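Local coordinates for putative uncharacterized protein (Acidianus two-tailed virus, PDB 3FAJ), which is a structural protein of the virion that probably binds DNA, though its exact role is not established, at residues A74-I78 with A118-L122; A66-T71 with R130-R134. All coordinates share one frame; numbering follows the deposited sequence. Where two conformers were deposited one is given.

Interaction 1: residues A74-I78 with A118-L122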
ATOM      1  N   ALA A  74      -3.094  -3.992  -6.950  1.00 23.58           N
ATOM      2  CA  ALA A  74      -1.784  -3.438  -6.601  1.00 23.97           C
ATOM      3  C   ALA A  74      -1.598  -3.356  -5.088  1.00 24.78           C
ATOM      4  O   ALA A  74      -0.528  -3.731  -4.570  1.00 24.25           O
ATOM      5  CB  ALA A  74      -1.539  -2.058  -7.290  1.00 23.80           C
ATOM      6  N   ILE A  75      -2.640  -2.896  -4.388  1.00 24.37           N
ATOM      7  CA  ILE A  75      -2.584  -2.812  -2.910  1.00 24.10           C
ATOM      8  C   ILE A  75      -2.437  -4.225  -2.336  1.00 24.40           C
ATOM      9  O   ILE A  75      -1.619  -4.450  -1.447  1.00 24.37           O
ATOM     10  CB  ILE A  75      -3.793  -2.067  -2.316  1.00 24.85           C
ATOM     11  CG1 ILE A  75      -3.858  -0.619  -2.847  1.00 25.00           C
ATOM     12  CG2 ILE A  75      -3.712  -2.129  -0.770  1.00 23.04           C
ATOM     13  CD1 ILE A  75      -5.233   0.041  -2.611  1.00 24.21           C
ATOM     14  N   HIS A  76      -3.186  -5.189  -2.885  1.00 23.68           N
ATOM     15  CA  HIS A  76      -3.101  -6.564  -2.411  1.00 24.70           C
ATOM     16  C   HIS A  76      -1.659  -7.085  -2.515  1.00 24.08           C
ATOM     17  O   HIS A  76      -1.158  -7.738  -1.584  1.00 25.31           O
ATOM     18  CB  HIS A  76      -4.075  -7.448  -3.196  1.00 24.51           C
ATOM     19  CG  HIS A  76      -4.245  -8.813  -2.621  1.00 26.29           C
ATOM     20  ND1 HIS A  76      -3.480  -9.894  -3.014  1.00 27.20           N
ATOM     21  CD2 HIS A  76      -5.110  -9.282  -1.688  1.00 27.85           C
ATOM     22  CE1 HIS A  76      -3.862 -10.968  -2.346  1.00 27.50           C
ATOM     23  NE2 HIS A  76      -4.855 -10.628  -1.539  1.00 29.33           N
ATOM     24  N   ALA A  77      -0.994  -6.796  -3.635  1.00 24.50           N
ATOM     25  CA  ALA A  77       0.390  -7.267  -3.853  1.00 24.75           C
ATOM     26  C   ALA A  77       1.321  -6.679  -2.797  1.00 24.65           C
ATOM     27  O   ALA A  77       2.170  -7.399  -2.249  1.00 24.54           O
ATOM     28  CB  ALA A  77       0.885  -6.930  -5.288  1.00 24.14           C
ATOM     29  N   ILE A  78       1.151  -5.395  -2.498  1.00 24.53           N
ATOM     30  CA  ILE A  78       1.985  -4.717  -1.499  1.00 24.64           C
ATOM     31  C   ILE A  78       1.736  -5.284  -0.091  1.00 24.70           C
ATOM     32  O   ILE A  78       2.684  -5.538   0.654  1.00 24.55           O
ATOM     33  CB  ILE A  78       1.794  -3.192  -1.542  1.00 25.20           C
ATOM     34  CG1 ILE A  78       2.366  -2.656  -2.876  1.00 25.47           C
ATOM     35  CG2 ILE A  78       2.501  -2.522  -0.342  1.00 25.22           C
ATOM     36  CD1 ILE A  78       1.930  -1.188  -3.182  1.00 27.33           C
ATOM     37  N   ALA A 118       4.487  -1.258  -8.007  1.00 23.75           N
ATOM     38  CA  ALA A 118       3.116  -1.180  -7.513  1.00 23.90           C
ATOM     39  C   ALA A 118       2.839   0.212  -6.943  1.00 24.08           C
ATOM     40  O   ALA A 118       1.807   0.825  -7.226  1.00 24.96           O
ATOM     41  CB  ALA A 118       2.846  -2.281  -6.457  1.00 23.90           C
ATOM     42  N   LYS A 119       3.800   0.749  -6.184  1.00 24.41           N
ATOM     43  CA  LYS A 119       3.639   2.077  -5.598  1.00 24.55           C
ATOM     44  C   LYS A 119       3.557   3.147  -6.694  1.00 24.60           C
ATOM     45  O   LYS A 119       2.699   4.026  -6.647  1.00 25.27           O
ATOM     46  CB  LYS A 119       4.769   2.362  -4.589  1.00 24.80           C
ATOM     47  CG  LYS A 119       4.619   3.724  -3.904  1.00 27.77           C
ATOM     48  CD  LYS A 119       5.688   3.883  -2.836  1.00 29.92           C
ATOM     49  CE  LYS A 119       5.453   5.171  -2.056  1.00 32.41           C
ATOM     50  NZ  LYS A 119       5.937   6.383  -2.750  1.00 36.56           N
ATOM     51  N   ALA A 120       4.422   3.047  -7.705  1.00 24.62           N
ATOM     52  CA  ALA A 120       4.386   3.993  -8.833  1.00 24.67           C
ATOM     53  C   ALA A 120       3.049   3.914  -9.573  1.00 24.36           C
ATOM     54  O   ALA A 120       2.532   4.927 -10.043  1.00 25.62           O
ATOM     55  CB  ALA A 120       5.502   3.700  -9.786  1.00 24.64           C
ATOM     56  N   PHE A 121       2.533   2.705  -9.715  1.00 24.23           N
ATOM     57  CA  PHE A 121       1.252   2.495 -10.396  1.00 23.77           C
ATOM     58  C   PHE A 121       0.142   3.195  -9.626  1.00 23.54           C
ATOM     59  O   PHE A 121      -0.695   3.886 -10.206  1.00 23.45           O
ATOM     60  CB  PHE A 121       0.962   0.997 -10.535  1.00 24.82           C
ATOM     61  CG  PHE A 121      -0.375   0.694 -11.145  1.00 24.41           C
ATOM     62  CD1 PHE A 121      -0.588   0.903 -12.507  1.00 24.46           C
ATOM     63  CD2 PHE A 121      -1.411   0.186 -10.368  1.00 26.67           C
ATOM     64  CE1 PHE A 121      -1.830   0.610 -13.086  1.00 24.68           C
ATOM     65  CE2 PHE A 121      -2.666  -0.095 -10.934  1.00 27.11           C
ATOM     66  CZ  PHE A 121      -2.853   0.104 -12.303  1.00 25.32           C
ATOM     67  N   LEU A 122       0.146   3.037  -8.316  1.00 22.49           N
ATOM     68  CA  LEU A 122      -0.880   3.653  -7.489  1.00 23.29           C
ATOM     69  C   LEU A 122      -0.756   5.170  -7.490  1.00 23.34           C
ATOM     70  O   LEU A 122      -1.763   5.879  -7.460  1.00 24.67           O
ATOM     71  CB  LEU A 122      -0.801   3.121  -6.066  1.00 22.85           C
ATOM     72  CG  LEU A 122      -1.229   1.634  -5.941  1.00 23.23           C
ATOM     73  CD1 LEU A 122      -0.781   1.158  -4.602  1.00 25.21           C
ATOM     74  CD2 LEU A 122      -2.745   1.411  -6.088  1.00 25.00           C
TER

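Interaction 2: residues A66-T71 with R130-R134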
ATOM      1  N   ALA A  66     -15.690   0.032  -5.151  1.00 24.91           N
ATOM      2  CA  ALA A  66     -15.796   1.002  -6.248  1.00 25.10           C
ATOM      3  C   ALA A  66     -15.557   0.395  -7.648  1.00 25.11           C
ATOM      4  O   ALA A  66     -15.883   1.017  -8.671  1.00 26.03           O
ATOM      5  CB  ALA A  66     -14.836   2.149  -6.001  1.00 25.13           C
ATOM      6  N   GLY A  67     -15.029  -0.824  -7.695  1.00 24.44           N
ATOM      7  CA  GLY A  67     -14.654  -1.439  -8.969  1.00 24.16           C
ATOM      8  C   GLY A  67     -13.341  -0.974  -9.567  1.00 24.27           C
ATOM      9  O   GLY A  67     -13.124  -1.127 -10.785  1.00 24.16           O
ATOM     10  N   ASP A  68     -12.471  -0.397  -8.726  1.00 22.88           N
ATOM     11  CA  ASP A  68     -11.102  -0.017  -9.127  1.00 23.69           C
ATOM     12  C   ASP A  68     -10.234  -1.275  -9.018  1.00 23.81           C
ATOM     13  O   ASP A  68      -9.457  -1.439  -8.060  1.00 23.61           O
ATOM     14  CB  ASP A  68     -10.519   1.063  -8.197  1.00 23.64           C
ATOM     15  CG  ASP A  68     -11.396   2.312  -8.083  1.00 25.77           C
ATOM     16  OD1 ASP A  68     -11.885   2.810  -9.126  1.00 26.96           O
ATOM     17  OD2 ASP A  68     -11.560   2.824  -6.946  1.00 25.11           O
ATOM     18  N   GLU A  69     -10.417  -2.186  -9.974  1.00 24.15           N
ATOM     19  CA  GLU A  69      -9.911  -3.555  -9.841  1.00 24.15           C
ATOM     20  C   GLU A  69      -8.385  -3.582  -9.804  1.00 23.63           C
ATOM     21  O   GLU A  69      -7.803  -4.330  -9.021  1.00 24.22           O
ATOM     22  CB  GLU A  69     -10.424  -4.433 -10.999  1.00 24.82           C
ATOM     23  CG  GLU A  69     -10.031  -5.908 -10.871  1.00 25.81           C
ATOM     24  CD  GLU A  69     -10.642  -6.808 -11.925  1.00 26.40           C
ATOM     25  OE1 GLU A  69     -11.556  -6.366 -12.680  1.00 29.70           O
ATOM     26  OE2 GLU A  69     -10.236  -7.990 -11.973  1.00 28.40           O
ATOM     27  N   ARG A  70      -7.739  -2.792 -10.659  1.00 23.47           N
ATOM     28  CA  ARG A  70      -6.271  -2.802 -10.748  0.50 23.50           C
ATOM     29  C   ARG A  70      -5.647  -2.203  -9.486  1.00 23.31           C
ATOM     30  O   ARG A  70      -4.604  -2.683  -8.993  1.00 23.83           O
ATOM     31  CB  ARG A  70      -5.795  -2.065 -12.003  0.50 23.41           C
ATOM     32  CG  ARG A  70      -6.276  -2.694 -13.305  0.50 24.61           C
ATOM     33  CD  ARG A  70      -5.579  -2.047 -14.494  0.50 26.16           C
ATOM     34  NE  ARG A  70      -6.000  -2.589 -15.788  0.50 29.82           N
ATOM     35  CZ  ARG A  70      -5.620  -3.765 -16.280  0.50 29.95           C
ATOM     36  NH1 ARG A  70      -4.823  -4.560 -15.567  0.50 29.93           N
ATOM     37  NH2 ARG A  70      -6.043  -4.153 -17.482  0.50 28.16           N
ATOM     38  N   THR A  71      -6.303  -1.169  -8.952  1.00 23.31           N
ATOM     39  CA  THR A  71      -5.896  -0.540  -7.699  1.00 23.46           C
ATOM     40  C   THR A  71      -5.987  -1.539  -6.535  1.00 23.75           C
ATOM     41  O   THR A  71      -5.043  -1.672  -5.729  1.00 23.59           O
ATOM     42  CB  THR A  71      -6.778   0.724  -7.413  1.00 23.31           C
ATOM     43  OG1 THR A  71      -6.450   1.741  -8.378  1.00 22.80           O
ATOM     44  CG2 THR A  71      -6.523   1.261  -5.990  1.00 23.73           C
ATOM     45  N   ARG A 130      -8.536   7.469 -12.749  1.00 23.14           N
ATOM     46  CA  ARG A 130      -9.443   6.338 -12.905  1.00 24.63           C
ATOM     47  C   ARG A 130     -10.242   6.097 -11.630  1.00 24.73           C
ATOM     48  O   ARG A 130     -11.420   5.747 -11.682  1.00 25.03           O
ATOM     49  CB  ARG A 130      -8.665   5.076 -13.285  1.00 25.61           C
ATOM     50  CG  ARG A 130      -9.538   3.935 -13.780  1.00 27.62           C
ATOM     51  CD  ARG A 130      -8.718   2.894 -14.525  1.00 30.14           C
ATOM     52  NE  ARG A 130      -7.708   2.278 -13.668  1.00 32.05           N
ATOM     53  CZ  ARG A 130      -6.398   2.444 -13.819  1.00 32.87           C
ATOM     54  NH1 ARG A 130      -5.933   3.208 -14.797  1.00 33.35           N
ATOM     55  NH2 ARG A 130      -5.553   1.844 -12.992  1.00 29.70           N
ATOM     56  N   ASN A 131      -9.593   6.288 -10.486  1.00 24.26           N
ATOM     57  CA  ASN A 131     -10.244   6.098  -9.195  1.00 24.15           C
ATOM     58  C   ASN A 131     -11.245   7.207  -8.889  1.00 24.86           C
ATOM     59  O   ASN A 131     -12.335   6.948  -8.378  1.00 25.54           O
ATOM     60  CB  ASN A 131      -9.201   6.007  -8.078  1.00 24.10           C
ATOM     61  CG  ASN A 131      -8.530   4.650  -8.017  1.00 24.05           C
ATOM     62  OD1 ASN A 131      -8.991   3.688  -8.630  1.00 27.44           O
ATOM     63  ND2 ASN A 131      -7.433   4.566  -7.274  1.00 20.19           N
ATOM     64  N   ILE A 132     -10.868   8.441  -9.205  1.00 24.09           N
ATOM     65  CA  ILE A 132     -11.738   9.597  -8.967  1.00 24.79           C
ATOM     66  C   ILE A 132     -12.959   9.522  -9.888  1.00 25.50           C
ATOM     67  O   ILE A 132     -14.098   9.742  -9.439  1.00 25.93           O
ATOM     68  CB  ILE A 132     -10.969  10.930  -9.115  1.00 24.39           C
ATOM     69  CG1 ILE A 132      -9.902  11.031  -8.018  1.00 23.79           C
ATOM     70  CG2 ILE A 132     -11.936  12.149  -9.060  1.00 24.01           C
ATOM     71  CD1 ILE A 132      -8.791  12.028  -8.276  1.00 23.67           C
ATOM     72  N   GLU A 133     -12.736   9.154 -11.152  1.00 26.18           N
ATOM     73  CA  GLU A 133     -13.829   9.054 -12.141  1.00 28.49           C
ATOM     74  C   GLU A 133     -14.828   7.953 -11.772  1.00 30.05           C
ATOM     75  O   GLU A 133     -15.915   7.878 -12.344  1.00 30.19           O
ATOM     76  CB  GLU A 133     -13.281   8.768 -13.539  1.00 27.97           C
ATOM     77  CG  GLU A 133     -12.548   9.925 -14.188  1.00 27.72           C
ATOM     78  CD  GLU A 133     -12.024   9.571 -15.583  1.00 28.43           C
ATOM     79  OE1 GLU A 133     -11.673   8.389 -15.795  1.00 33.89           O
ATOM     80  OE2 GLU A 133     -11.941  10.466 -16.447  1.00 25.36           O
ATOM     81  N   ARG A 134     -14.443   7.101 -10.823  1.00 31.74           N
ATOM     82  CA  ARG A 134     -15.300   6.014 -10.342  1.00 33.39           C
ATOM     83  C   ARG A 134     -15.829   6.267  -8.930  1.00 33.89           C
ATOM     84  O   ARG A 134     -16.658   5.493  -8.424  1.00 35.18           O
ATOM     85  CB  ARG A 134     -14.552   4.685 -10.376  0.60 33.10           C
ATOM     86  CG  ARG A 134     -14.160   4.231 -11.766  0.60 34.58           C
ATOM     87  CD  ARG A 134     -13.554   2.847 -11.703  0.60 36.33           C
ATOM     88  NE  ARG A 134     -14.561   1.856 -11.337  0.60 36.92           N
ATOM     89  CZ  ARG A 134     -15.284   1.162 -12.215  0.60 37.83           C
ATOM     90  NH1 ARG A 134     -15.108   1.337 -13.522  0.60 39.40           N
ATOM     91  NH2 ARG A 134     -16.187   0.289 -11.789  0.60 37.84           N
TER
HETATM   92  O   HOH W   1     -17.914   2.932  -8.229  1.00 41.46           O
HETATM   93  O   HOH W   2     -12.784   5.202  -6.637  1.00 17.64           O

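Interaction 1: residues A74-I78 with A118-L122
The phenyl ring of F121, the one flat group in this contact, meets the methyl of A74 at an oblique angle, with CD2 of F121 3.8 Å from CB of A74. CG of F121 is anti to the backbone N (chi1 176°), which carries the ring alongside A74 of the opposing helix. From another direction the same alanine methyl receives the isobutyl group of L122, whose CD2 is 3.9 Å from CB of A74. L122 then fans out over two isoleucines. Its chain crosses that of I75 at about a right angle, both methyls being about equally far from CG1 of I75, while its CD1 meets I78 tip to tip, 3.9 Å from CD1 of I78. The tightest packing lies at A118, whose CB is 3.6 Å from CD1 of I78. In I78, CG1 is anti to the carbonyl carbon (chi1 -68°), and this lays CG1 and CD1 across the alanine. Segments 74-78 and 118-122 are thus the facing sides of two roughly antiparallel helices, 69-86 and 113-123, which pack in a predominantly helical bundle; the axes of the two short segments run 150° apart and approach to 9.7 Å. Small A74 and A118 sit where the backbones come nearest, their CA atoms 5.5 Å apart, and no hydrogen bond crosses the interface. Buried I75 also packs on L56 of helix 51-66 and A35 of helix 31-43, whereas L122 reaches V36 and I78 reaches L39. K119 barely touches the opposing helix and directs its amine to a salt bridge with D40.

Interaction 2: residues A66-T71 with R130-R134
R134 reaches A66 side-on, presenting NE and NH2 to a single carbonyl oxygen. Its NE donates to O of A66 at 3.1 Å with an N-H...O angle of 154°, and NH2 of R134 donates to the same O of A66 at 3.2 Å. The acceptor lies in the guanidinium plane; NH2 lies in the carbonyl plane, on a lone pair of the A66 oxygen, while NE approaches tilted from that plane. A bend at chi3 (68°) in R134 turns the guanidinium group back toward this oxygen, and O of G67 sits over one of its faces. The carboxylate of D68, its plane turned 81° from that group, adds a salt bridge, with OD1 of D68 3.6 Å from NE of R134. The two bonds to A66 thus restrict rotation of the guanidinium. The receiving site is the turn between helices 51-66 and 69-86: G67, with positive phi, closes the first helix in a Schellman motif, and D68 occupies the N-cap position of the second, although its side chain makes no capping bond. Deeper in, the packing is close. The buried amide of N131 fits between D68 and T71, and the side chains of T71 and N131 approach from opposite directions; Y31 and A32 of helix 31-43 cover this side. Toward solvent the contact is looser. R70, whose side chain adopts two conformations, passes R130 with its CB 4.0 Å from NH2 of R130. At the other margin, a water molecule donates to O of A66 at 2.8 Å and to O of R134, joining the turn to the last modelled residue.

In the fold
Interactions 1 and 2 lie about 13 Å apart, centre to centre, and share helix 69-86: interaction 2 engages its beginning and the turn before it, interaction 1 the following turns. Their partners come from successive helices, 113-123 and 125-132, so the order along the chain is 66-71, 74-78, 118-122, 130-134. Interaction 1 is close to the centre of the chain, and interaction 2 lies near its periphery. The two contacts meet directly where F121 packs on R70 and R130, with CZ of F121 3.7 Å from CB of R70, and where L122 meets T71. Helices 113-123 and 125-132 thus both pack against helix 69-86 and the turn that precedes it.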